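Uroporphyrinogen-III synthetase (Pseudomonas syringae pv. tomato, PDB 3RE1) probably catalyses the cyclisation of the linear tetrapyrrole hydroxymethylbilane to the macrocycle uroporphyrinogen III, a step of porphyrin biosynthesis. Local coordinates at residues R16-R21 against Q187-E192; Y67-V72 against K134-V139; S142-M147 against E158-R163; G183-R188 against P217-L222. All blocks are in the same frame, centred on the assembly; numbering follows the deposited sequence.

How the contacts relate
From the N terminus, strand 16-19 comes first, and contact 1 brings it against helix 186-191 much later in the chain. Contacts 2 and 3 lie within that long loop, one after the other. Contact 2 ties strand 69-72 to helix 131-137. Contact 3 closes a short loop between strand 143-148 and helix 155-162. These two strands are neighbours in the six-stranded mixed sheet, and the two contacts have centres about 8 Å apart. Contact 4 starts as contact 1 closes, sharing Q187 and R188, and joins that region to 217-222. Contacts 1 and 4 belong with the five-stranded parallel sheet, across the chain's centre from contacts 2 and 3.

Contact 1 (R16-R21 against Q187-E192)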
# COMPACT_ATOMS: atom_id res chain seq x y z
N ARG A 16 21.85 -4.29 6.82
CA ARG A 16 21.09 -4.92 7.88
C ARG A 16 19.84 -4.08 7.95
O ARG A 16 19.73 -3.19 8.77
CB ARG A 16 21.85 -4.83 9.22
CG ARG A 16 22.98 -5.86 9.46
CD ARG A 16 22.46 -7.01 10.33
NE ARG A 16 23.03 -7.06 11.68
CZ ARG A 16 22.83 -8.06 12.54
NH1 ARG A 16 22.08 -9.11 12.21
NH2 ARG A 16 23.38 -8.04 13.75
N LEU A 17 18.90 -4.37 7.05
CA LEU A 17 17.71 -3.56 6.90
C LEU A 17 16.68 -3.73 7.99
O LEU A 17 16.61 -4.76 8.64
CB LEU A 17 17.09 -3.88 5.55
CG LEU A 17 18.06 -3.55 4.43
CD1 LEU A 17 17.41 -3.93 3.13
CD2 LEU A 17 18.42 -2.06 4.43
N LEU A 18 15.90 -2.68 8.20
CA LEU A 18 14.78 -2.71 9.12
C LEU A 18 13.57 -2.70 8.20
O LEU A 18 13.59 -2.00 7.19
CB LEU A 18 14.75 -1.44 9.97
CG LEU A 18 14.01 -1.48 11.32
CD1 LEU A 18 13.40 -0.12 11.62
CD2 LEU A 18 12.93 -2.48 11.32
N LEU A 19 12.55 -3.49 8.52
CA LEU A 19 11.36 -3.62 7.70
C LEU A 19 10.23 -3.22 8.58
O LEU A 19 10.17 -3.64 9.74
CB LEU A 19 11.15 -5.04 7.22
CG LEU A 19 12.29 -5.67 6.42
CD1 LEU A 19 11.92 -7.10 5.99
CD2 LEU A 19 12.60 -4.86 5.23
N THR A 20 9.35 -2.38 8.04
CA THR A 20 8.24 -1.83 8.82
C THR A 20 6.81 -2.21 8.40
O THR A 20 5.84 -1.87 9.09
CB THR A 20 8.34 -0.32 8.88
OG1 THR A 20 8.16 0.20 7.56
CG2 THR A 20 9.71 0.11 9.45
N ARG A 21 6.68 -2.93 7.29
CA ARG A 21 5.35 -3.33 6.83
C ARG A 21 4.67 -4.41 7.71
O ARG A 21 5.23 -4.85 8.72
CB ARG A 21 5.45 -3.75 5.37
CG ARG A 21 6.05 -5.09 5.14
CD ARG A 21 6.38 -5.20 3.68
NE ARG A 21 7.49 -4.30 3.41
CZ ARG A 21 7.83 -3.84 2.21
NH1 ARG A 21 7.14 -4.20 1.14
NH2 ARG A 21 8.86 -3.02 2.11
N GLN A 187 16.10 0.95 20.04
CA GLN A 187 16.81 -0.17 20.63
C GLN A 187 16.82 -1.33 19.64
O GLN A 187 17.69 -2.21 19.71
CB GLN A 187 16.19 -0.60 21.97
CG GLN A 187 15.02 -1.53 21.82
CD GLN A 187 14.48 -2.01 23.15
OE1 GLN A 187 13.93 -1.22 23.93
NE2 GLN A 187 14.64 -3.31 23.41
N ARG A 188 15.86 -1.32 18.73
CA ARG A 188 15.80 -2.37 17.73
C ARG A 188 16.86 -2.15 16.67
O ARG A 188 17.45 -3.10 16.18
CB ARG A 188 14.43 -2.42 17.10
CG ARG A 188 14.27 -3.52 16.08
CD ARG A 188 14.48 -4.88 16.71
NE ARG A 188 13.79 -5.89 15.91
CZ ARG A 188 12.48 -6.17 15.99
NH1 ARG A 188 11.71 -5.53 16.85
NH2 ARG A 188 11.96 -7.10 15.22
N VAL A 189 17.10 -0.90 16.33
CA VAL A 189 18.10 -0.55 15.33
C VAL A 189 19.51 -0.76 15.86
O VAL A 189 20.42 -1.09 15.10
CB VAL A 189 17.93 0.92 14.83
CG1 VAL A 189 18.96 1.27 13.76
CG2 VAL A 189 16.55 1.12 14.27
N GLU A 190 19.68 -0.57 17.17
CA GLU A 190 20.99 -0.70 17.83
C GLU A 190 21.43 -2.13 18.06
O GLU A 190 22.42 -2.57 17.48
CB GLU A 190 20.99 0.07 19.17
CG GLU A 190 20.93 1.58 19.00
CD GLU A 190 21.92 2.05 17.94
OE1 GLU A 190 23.14 2.08 18.24
OE2 GLU A 190 21.49 2.39 16.82
N VAL A 191 20.69 -2.85 18.88
CA VAL A 191 20.94 -4.27 19.15
C VAL A 191 21.00 -5.13 17.89
O VAL A 191 21.74 -6.13 17.87
CB VAL A 191 19.84 -4.87 20.08
CG1 VAL A 191 20.10 -6.34 20.35
CG2 VAL A 191 19.77 -4.07 21.39
N GLU A 192 20.23 -4.79 16.86
CA GLU A 192 20.26 -5.57 15.62
C GLU A 192 21.28 -5.03 14.62
O GLU A 192 21.53 -5.65 13.58
CB GLU A 192 18.89 -5.64 14.98
CG GLU A 192 17.93 -6.49 15.72
CD GLU A 192 18.52 -7.85 16.08
OE1 GLU A 192 18.99 -8.57 15.17
OE2 GLU A 192 18.51 -8.21 17.27
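R16 meets the carbonyl oxygen of E192, next to helix 186-191. The polar part of the contact is close but is not a hydrogen bond. R16 NE lies 2.8 Å from E192 O, yet the N-H angles at both NE and NH2 are poor. The oxygen sits over one face of the guanidinium, with R16 CZ 2.9 Å from E192 O. The bends at chi2 (-99°) and chi3 (-111°) of R16 bring the guanidinium over this carbonyl. Any attraction is probably electrostatic, of the positive group for the carbonyl dipole.

The opposite charges may add a weak attraction. R16 NH1 is 4.3 Å from E192 OE1, too far for a salt bridge. OE1 is far from the plane of the guanidinium and no N-H points at it, so the pair is one of charges only. R16 also makes a cation-pi contact with F39 of the neighbouring strand.

The apolar part lies deeper. L18 CD1 touches V189 CG2 at 4.3 Å, and both residues are buried. L18 also packs on L197.

The helix is thus laid against one side of a parallel sheet with strand order 2-1-3-4-5, the order of the flavodoxin-like fold found in one of the two domains of this enzyme family.

Contact 2 (Y67-V72 against K134-V139); sequences YSAVIV and KQAIAV
A136, in the last turn of helix 131-137, meets S68 and A69, where the chain runs into strand 69-72. Its methyl comes first. A136 CB lies 3.6 Å from the carbonyl oxygen S68 O and 4.3 Å from A69 CB, so the small side chains let helix and strand come near: the CA atoms of S68 and A136 are 5.5 Å apart.

The carbonyl of A136 follows. A136 O lies 3.0 Å from S68 CB, a tight approach. The rotation of S68 (chi1 -53°) leaves CB, and not OG, nearest to this oxygen: S68 OG is 3.6 Å from A136 O, without a direct bond. A water bridges the two instead. It is 3.1 Å from S68 OG. It donates to A136 O at 2.5 Å, so short that its position is doubtful.

I137 turns its side chain to V165. Its carbonyl takes a weak hydrogen bond from S142 OG and another, also weak, from V139 N. That second bond closes an inverse gamma turn centred on A138.

Small residues thus pack a helix end against a strand of the six-stranded mixed sheet. With no direct hydrogen bond, close approach and one water join the two, so the link is probably modest.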
# COMPACT_ATOMS: atom_id res chain seq x y z
N TYR A 67 -23.34 1.56 -10.53
CA TYR A 67 -22.10 2.12 -11.06
C TYR A 67 -21.78 1.50 -12.42
O TYR A 67 -22.11 0.33 -12.68
CB TYR A 67 -20.93 1.87 -10.08
CG TYR A 67 -21.20 2.50 -8.73
CD1 TYR A 67 -20.84 3.81 -8.45
CD2 TYR A 67 -21.86 1.80 -7.77
CE1 TYR A 67 -21.15 4.41 -7.26
CE2 TYR A 67 -22.15 2.37 -6.55
CZ TYR A 67 -21.81 3.67 -6.30
OH TYR A 67 -22.09 4.22 -5.05
N SER A 68 -21.10 2.28 -13.24
CA SER A 68 -20.62 1.87 -14.53
C SER A 68 -19.34 1.09 -14.38
O SER A 68 -19.02 0.28 -15.23
CB SER A 68 -20.35 3.11 -15.38
OG SER A 68 -21.48 3.96 -15.42
N ALA A 69 -18.61 1.36 -13.30
CA ALA A 69 -17.32 0.69 -13.08
C ALA A 69 -16.93 0.63 -11.63
O ALA A 69 -17.24 1.54 -10.86
CB ALA A 69 -16.19 1.33 -13.91
N VAL A 70 -16.21 -0.44 -11.27
CA VAL A 70 -15.71 -0.63 -9.94
C VAL A 70 -14.20 -0.73 -9.99
O VAL A 70 -13.68 -1.56 -10.72
CB VAL A 70 -16.22 -1.93 -9.32
CG1 VAL A 70 -15.51 -2.20 -8.01
CG2 VAL A 70 -17.68 -1.84 -9.09
N ILE A 71 -13.53 0.11 -9.20
CA ILE A 71 -12.07 0.12 -9.08
C ILE A 71 -11.66 -0.37 -7.69
O ILE A 71 -12.18 0.07 -6.65
CB ILE A 71 -11.49 1.58 -9.23
CG1 ILE A 71 -11.88 2.21 -10.57
CG2 ILE A 71 -9.99 1.56 -9.13
CD1 ILE A 71 -11.75 3.73 -10.63
N VAL A 72 -10.70 -1.27 -7.65
CA VAL A 72 -10.21 -1.81 -6.38
C VAL A 72 -8.71 -1.46 -6.28
O VAL A 72 -7.92 -1.73 -7.17
CB VAL A 72 -10.42 -3.33 -6.31
CG1 VAL A 72 -9.95 -3.90 -4.96
CG2 VAL A 72 -11.87 -3.65 -6.53
N LYS A 134 -12.31 3.83 -20.07
CA LYS A 134 -12.90 4.98 -20.73
C LYS A 134 -14.30 4.69 -21.25
O LYS A 134 -15.17 5.52 -21.11
CB LYS A 134 -12.01 5.48 -21.86
CG LYS A 134 -10.64 5.96 -21.40
CD LYS A 134 -10.07 7.09 -22.29
CE LYS A 134 -11.00 8.32 -22.25
NZ LYS A 134 -10.37 9.56 -22.75
N GLN A 135 -14.52 3.50 -21.84
CA GLN A 135 -15.83 3.13 -22.39
C GLN A 135 -16.93 3.06 -21.33
O GLN A 135 -18.05 3.52 -21.56
CB GLN A 135 -15.76 1.78 -23.09
CG GLN A 135 -14.90 1.79 -24.33
CD GLN A 135 -14.59 0.39 -24.83
OE1 GLN A 135 -13.76 0.21 -25.73
NE2 GLN A 135 -15.27 -0.61 -24.26
N ALA A 136 -16.62 2.47 -20.19
CA ALA A 136 -17.60 2.34 -19.14
C ALA A 136 -17.93 3.72 -18.54
O ALA A 136 -18.98 3.91 -17.94
CB ALA A 136 -17.08 1.42 -18.10
N ILE A 137 -17.01 4.66 -18.73
CA ILE A 137 -17.08 6.02 -18.20
C ILE A 137 -17.64 6.98 -19.25
O ILE A 137 -17.95 8.11 -18.95
CB ILE A 137 -15.62 6.47 -17.82
CG1 ILE A 137 -15.30 5.98 -16.41
CG2 ILE A 137 -15.42 7.95 -17.93
CD1 ILE A 137 -13.81 5.96 -16.06
N ALA A 138 -17.68 6.54 -20.50
CA ALA A 138 -18.00 7.39 -21.63
C ALA A 138 -19.49 7.57 -21.83
O ALA A 138 -20.07 7.13 -22.83
CB ALA A 138 -17.39 6.79 -22.89
N VAL A 139 -20.12 8.20 -20.86
CA VAL A 139 -21.53 8.47 -20.91
C VAL A 139 -21.60 9.67 -19.99
O VAL A 139 -20.59 10.04 -19.39
CB VAL A 139 -22.33 7.25 -20.35
CG1 VAL A 139 -23.55 7.69 -19.57
CG2 VAL A 139 -22.76 6.35 -21.46
O HOH W 1 -21.41 4.37 -18.48

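Contact 3 (S142-M147 against E158-R163); sequences SRVLIM and EQLRER
V144 of strand 143-148 faces L160 of helix 155-162, their CA atoms 8.5 Å apart, and no hydrogen bond crosses between the two segments. The contact is apolar and buried.

V144 and L160 reach toward each other tip to tip. V144 CG2 touches L160 CD1 at 3.4 Å, which is tight for two methyl groups. The chain of L160 is extended at chi2 (176°), which places CD1 anti to CA and pushes it out to the strand. The rotation of V144 (chi1 -57°) turns CG2 to the leucine. I146, two residues further along the same face of the strand, adds a looser touch from its CD1 to L160 CD1 at 4.4 Å. One leucine methyl therefore serves both strand residues.

The helix also makes polar bonds. R161 NH1 makes a salt bridge with E158 OE2 at 3.1 Å; the oxygen lies at the edge of the guanidinium, in its plane, but the hydrogen bond is weak. R161 NH2 reaches V167 O of the next strand and bonds to it.

Strand 143-148, helix 155-162 and strand 166-176 form a beta-alpha-beta unit, with the two strands parallel neighbours. L160 spreads over I71 and V167, residues of the strands flanking 143-148, and I137 from helix 131-137 packs on it too.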
# COMPACT_ATOMS: atom_id res chain seq x y z
N SER A 142 -22.49 8.80 -15.58
CA SER A 142 -21.92 7.56 -15.09
C SER A 142 -21.03 7.80 -13.84
O SER A 142 -20.39 8.86 -13.69
CB SER A 142 -21.17 6.85 -16.23
OG SER A 142 -19.95 7.49 -16.56
N ARG A 143 -21.06 6.84 -12.91
CA ARG A 143 -20.32 6.93 -11.67
C ARG A 143 -19.41 5.72 -11.49
O ARG A 143 -19.61 4.70 -12.10
CB ARG A 143 -21.27 7.05 -10.47
CG ARG A 143 -22.39 8.04 -10.65
CD ARG A 143 -22.15 9.37 -9.95
NE ARG A 143 -22.10 9.25 -8.49
CZ ARG A 143 -21.91 10.27 -7.66
NH1 ARG A 143 -21.76 11.51 -8.12
NH2 ARG A 143 -21.87 10.05 -6.37
N VAL A 144 -18.40 5.84 -10.65
CA VAL A 144 -17.52 4.71 -10.40
C VAL A 144 -17.40 4.49 -8.91
O VAL A 144 -17.47 5.44 -8.13
CB VAL A 144 -16.12 4.92 -10.96
CG1 VAL A 144 -16.20 5.19 -12.44
CG2 VAL A 144 -15.45 6.08 -10.24
N LEU A 145 -17.28 3.24 -8.50
CA LEU A 145 -17.19 2.92 -7.08
C LEU A 145 -15.79 2.48 -6.82
O LEU A 145 -15.25 1.68 -7.58
CB LEU A 145 -18.15 1.79 -6.68
CG LEU A 145 -18.13 1.40 -5.20
CD1 LEU A 145 -18.54 2.57 -4.32
CD2 LEU A 145 -19.09 0.34 -4.98
N ILE A 146 -15.19 3.02 -5.77
CA ILE A 146 -13.78 2.69 -5.47
C ILE A 146 -13.76 2.01 -4.13
O ILE A 146 -14.23 2.56 -3.10
CB ILE A 146 -12.87 3.98 -5.44
CG1 ILE A 146 -12.74 4.54 -6.85
CG2 ILE A 146 -11.50 3.67 -4.86
CD1 ILE A 146 -12.09 5.93 -6.94
N MET A 147 -13.25 0.78 -4.13
CA MET A 147 -13.17 0.02 -2.88
C MET A 147 -11.74 0.13 -2.36
O MET A 147 -10.76 -0.16 -3.08
CB MET A 147 -13.59 -1.41 -3.13
CG MET A 147 -15.09 -1.53 -3.41
SD MET A 147 -15.66 -3.18 -3.65
CE MET A 147 -17.09 -2.87 -4.64
N GLU A 158 -10.04 12.29 -7.90
CA GLU A 158 -9.99 13.70 -8.33
C GLU A 158 -9.84 13.80 -9.83
O GLU A 158 -10.49 14.64 -10.48
CB GLU A 158 -8.85 14.44 -7.63
CG GLU A 158 -9.13 14.72 -6.13
CD GLU A 158 -10.34 15.62 -5.93
OE1 GLU A 158 -10.45 16.64 -6.64
OE2 GLU A 158 -11.20 15.30 -5.09
N GLN A 159 -9.05 12.91 -10.40
CA GLN A 159 -8.93 12.86 -11.87
C GLN A 159 -10.29 12.48 -12.52
O GLN A 159 -10.74 13.10 -13.47
CB GLN A 159 -7.86 11.86 -12.26
CG GLN A 159 -6.51 12.20 -11.66
CD GLN A 159 -5.46 11.16 -11.98
OE1 GLN A 159 -5.49 10.04 -11.44
NE2 GLN A 159 -4.53 11.53 -12.86
N LEU A 160 -10.95 11.46 -11.97
CA LEU A 160 -12.23 11.07 -12.46
C LEU A 160 -13.27 12.22 -12.35
O LEU A 160 -13.93 12.56 -13.33
CB LEU A 160 -12.70 9.87 -11.65
CG LEU A 160 -11.98 8.58 -11.97
CD1 LEU A 160 -12.47 7.48 -11.04
CD2 LEU A 160 -12.24 8.21 -13.44
N ARG A 161 -13.41 12.82 -11.16
CA ARG A 161 -14.36 13.90 -10.99
C ARG A 161 -14.08 15.05 -11.94
O ARG A 161 -14.99 15.63 -12.52
CB ARG A 161 -14.35 14.39 -9.54
CG ARG A 161 -15.01 13.47 -8.56
CD ARG A 161 -14.81 13.95 -7.13
NE ARG A 161 -15.21 12.90 -6.18
CZ ARG A 161 -14.56 12.57 -5.06
NH1 ARG A 161 -13.45 13.20 -4.70
NH2 ARG A 161 -15.03 11.59 -4.30
N GLU A 162 -12.80 15.39 -12.11
CA GLU A 162 -12.44 16.46 -13.04
C GLU A 162 -13.03 16.23 -14.42
O GLU A 162 -13.41 17.19 -15.10
CB GLU A 162 -10.92 16.56 -13.16
CG GLU A 162 -10.44 17.68 -14.10
CD GLU A 162 -10.43 19.04 -13.43
OE1 GLU A 162 -10.87 19.13 -12.26
OE2 GLU A 162 -9.99 20.03 -14.07
N ARG A 163 -13.08 14.97 -14.88
CA ARG A 163 -13.58 14.70 -16.23
C ARG A 163 -15.08 14.42 -16.22
O ARG A 163 -15.64 13.93 -17.20
CB ARG A 163 -12.77 13.57 -16.91
CG ARG A 163 -12.69 12.31 -16.14
CD ARG A 163 -11.50 11.49 -16.63
NE ARG A 163 -11.78 10.72 -17.84
CZ ARG A 163 -10.87 10.08 -18.58
NH1 ARG A 163 -9.57 10.11 -18.25
NH2 ARG A 163 -11.25 9.41 -19.66

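Contact 4 (G183-R188 against P217-L222)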
# COMPACT_ATOMS: atom_id res chain seq x y z
N GLY A 183 10.13 3.37 22.54
CA GLY A 183 11.56 3.29 22.31
C GLY A 183 12.08 2.02 21.65
O GLY A 183 13.27 1.94 21.34
N THR A 184 11.20 1.04 21.41
CA THR A 184 11.63 -0.24 20.82
C THR A 184 12.16 -0.11 19.40
O THR A 184 12.66 -1.08 18.83
CB THR A 184 10.53 -1.35 20.84
OG1 THR A 184 9.31 -0.84 20.31
CG2 THR A 184 10.30 -1.87 22.25
N LEU A 185 12.04 1.10 18.83
CA LEU A 185 12.52 1.36 17.47
C LEU A 185 14.02 1.63 17.47
O LEU A 185 14.76 1.04 16.70
CB LEU A 185 11.76 2.54 16.84
CG LEU A 185 12.00 2.87 15.35
CD1 LEU A 185 13.22 3.72 15.14
CD2 LEU A 185 12.08 1.61 14.49
N LEU A 186 14.45 2.53 18.34
CA LEU A 186 15.86 2.83 18.48
C LEU A 186 16.62 1.60 18.99
O LEU A 186 17.67 1.23 18.45
CB LEU A 186 16.06 4.02 19.42
CG LEU A 186 17.51 4.51 19.63
CD1 LEU A 186 18.21 4.91 18.32
CD2 LEU A 186 17.55 5.67 20.64
N GLN A 187 16.10 0.95 20.04
CA GLN A 187 16.81 -0.17 20.63
C GLN A 187 16.82 -1.33 19.64
O GLN A 187 17.69 -2.21 19.71
CB GLN A 187 16.19 -0.60 21.97
CG GLN A 187 15.02 -1.53 21.82
CD GLN A 187 14.48 -2.01 23.15
OE1 GLN A 187 13.93 -1.22 23.93
NE2 GLN A 187 14.64 -3.31 23.41
N ARG A 188 15.86 -1.32 18.73
CA ARG A 188 15.80 -2.37 17.73
C ARG A 188 16.86 -2.15 16.67
O ARG A 188 17.45 -3.10 16.18
CB ARG A 188 14.43 -2.42 17.10
CG ARG A 188 14.27 -3.52 16.08
CD ARG A 188 14.48 -4.88 16.71
NE ARG A 188 13.79 -5.89 15.91
CZ ARG A 188 12.48 -6.17 15.99
NH1 ARG A 188 11.71 -5.53 16.85
NH2 ARG A 188 11.96 -7.10 15.22
N PRO A 217 16.31 12.53 15.19
CA PRO A 217 17.44 13.35 14.73
C PRO A 217 18.74 12.59 14.41
O PRO A 217 19.69 13.16 13.84
CB PRO A 217 17.64 14.33 15.88
CG PRO A 217 16.24 14.51 16.39
CD PRO A 217 15.67 13.12 16.38
N ASP A 218 18.80 11.32 14.79
CA ASP A 218 19.97 10.50 14.48
C ASP A 218 19.66 9.39 13.48
O ASP A 218 20.47 9.12 12.59
CB ASP A 218 20.57 9.93 15.76
CG ASP A 218 21.37 10.97 16.54
OD1 ASP A 218 22.33 11.56 15.96
OD2 ASP A 218 21.02 11.19 17.74
N LEU A 219 18.48 8.79 13.62
CA LEU A 219 18.00 7.80 12.65
C LEU A 219 17.85 8.44 11.28
O LEU A 219 17.95 7.75 10.26
CB LEU A 219 16.65 7.21 13.06
CG LEU A 219 16.60 6.57 14.45
CD1 LEU A 219 15.18 6.23 14.80
CD2 LEU A 219 17.48 5.32 14.50
N ALA A 220 17.61 9.76 11.28
CA ALA A 220 17.36 10.51 10.06
C ALA A 220 18.52 10.45 9.07
O ALA A 220 18.32 10.68 7.87
CB ALA A 220 17.00 11.95 10.38
N GLY A 221 19.71 10.12 9.56
CA GLY A 221 20.86 10.03 8.67
C GLY A 221 21.03 8.69 7.98
O GLY A 221 21.78 8.59 7.01
N LEU A 222 20.33 7.66 8.47
CA LEU A 222 20.39 6.31 7.89
C LEU A 222 19.69 6.23 6.56
O LEU A 222 18.76 6.98 6.29
CB LEU A 222 19.73 5.30 8.83
CG LEU A 222 20.42 5.25 10.18
CD1 LEU A 222 19.49 4.63 11.23
CD2 LEU A 222 21.75 4.49 10.02
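L219 of helix 216-219 points its side chain at L185 and L186. The contact is apolar and has no hydrogen bond across it.

CB of L219 heads toward the other segment but meets none of its atoms within 4.2 Å. CG stands beside the backbone N (chi1 -56°) and likewise makes no close touch. The work is done by the two methyls at the fork. CD1 of L219, anti to CA at chi2 171°, comes within 3.2 Å of L185 CD1, closer than methyls normally come, so the exact distance is uncertain. CD2 of L219 takes the other partner, lying 3.9 Å from L186 CD1. Each leucine crosses L219 at a slant. The fork is shared because CD1 meets L185 and CD2 meets L186.

L185 has a fork of its own. L185 CD2 lies 3.6 Å from L18 CD1. One side chain thus touches both strand 16-19 and L219. Nearby, L222 packs on V189 through CD1 and CG1. L222 closes a type I turn that begins at L219.

The short helix 209-212 lies alongside: L211 packs on L185, and A212 on L219. L186 rests on S215. Helices 186-191 and 216-219 lead on to strands 196-198 and 224-226, adjacent and parallel in the five-stranded sheet.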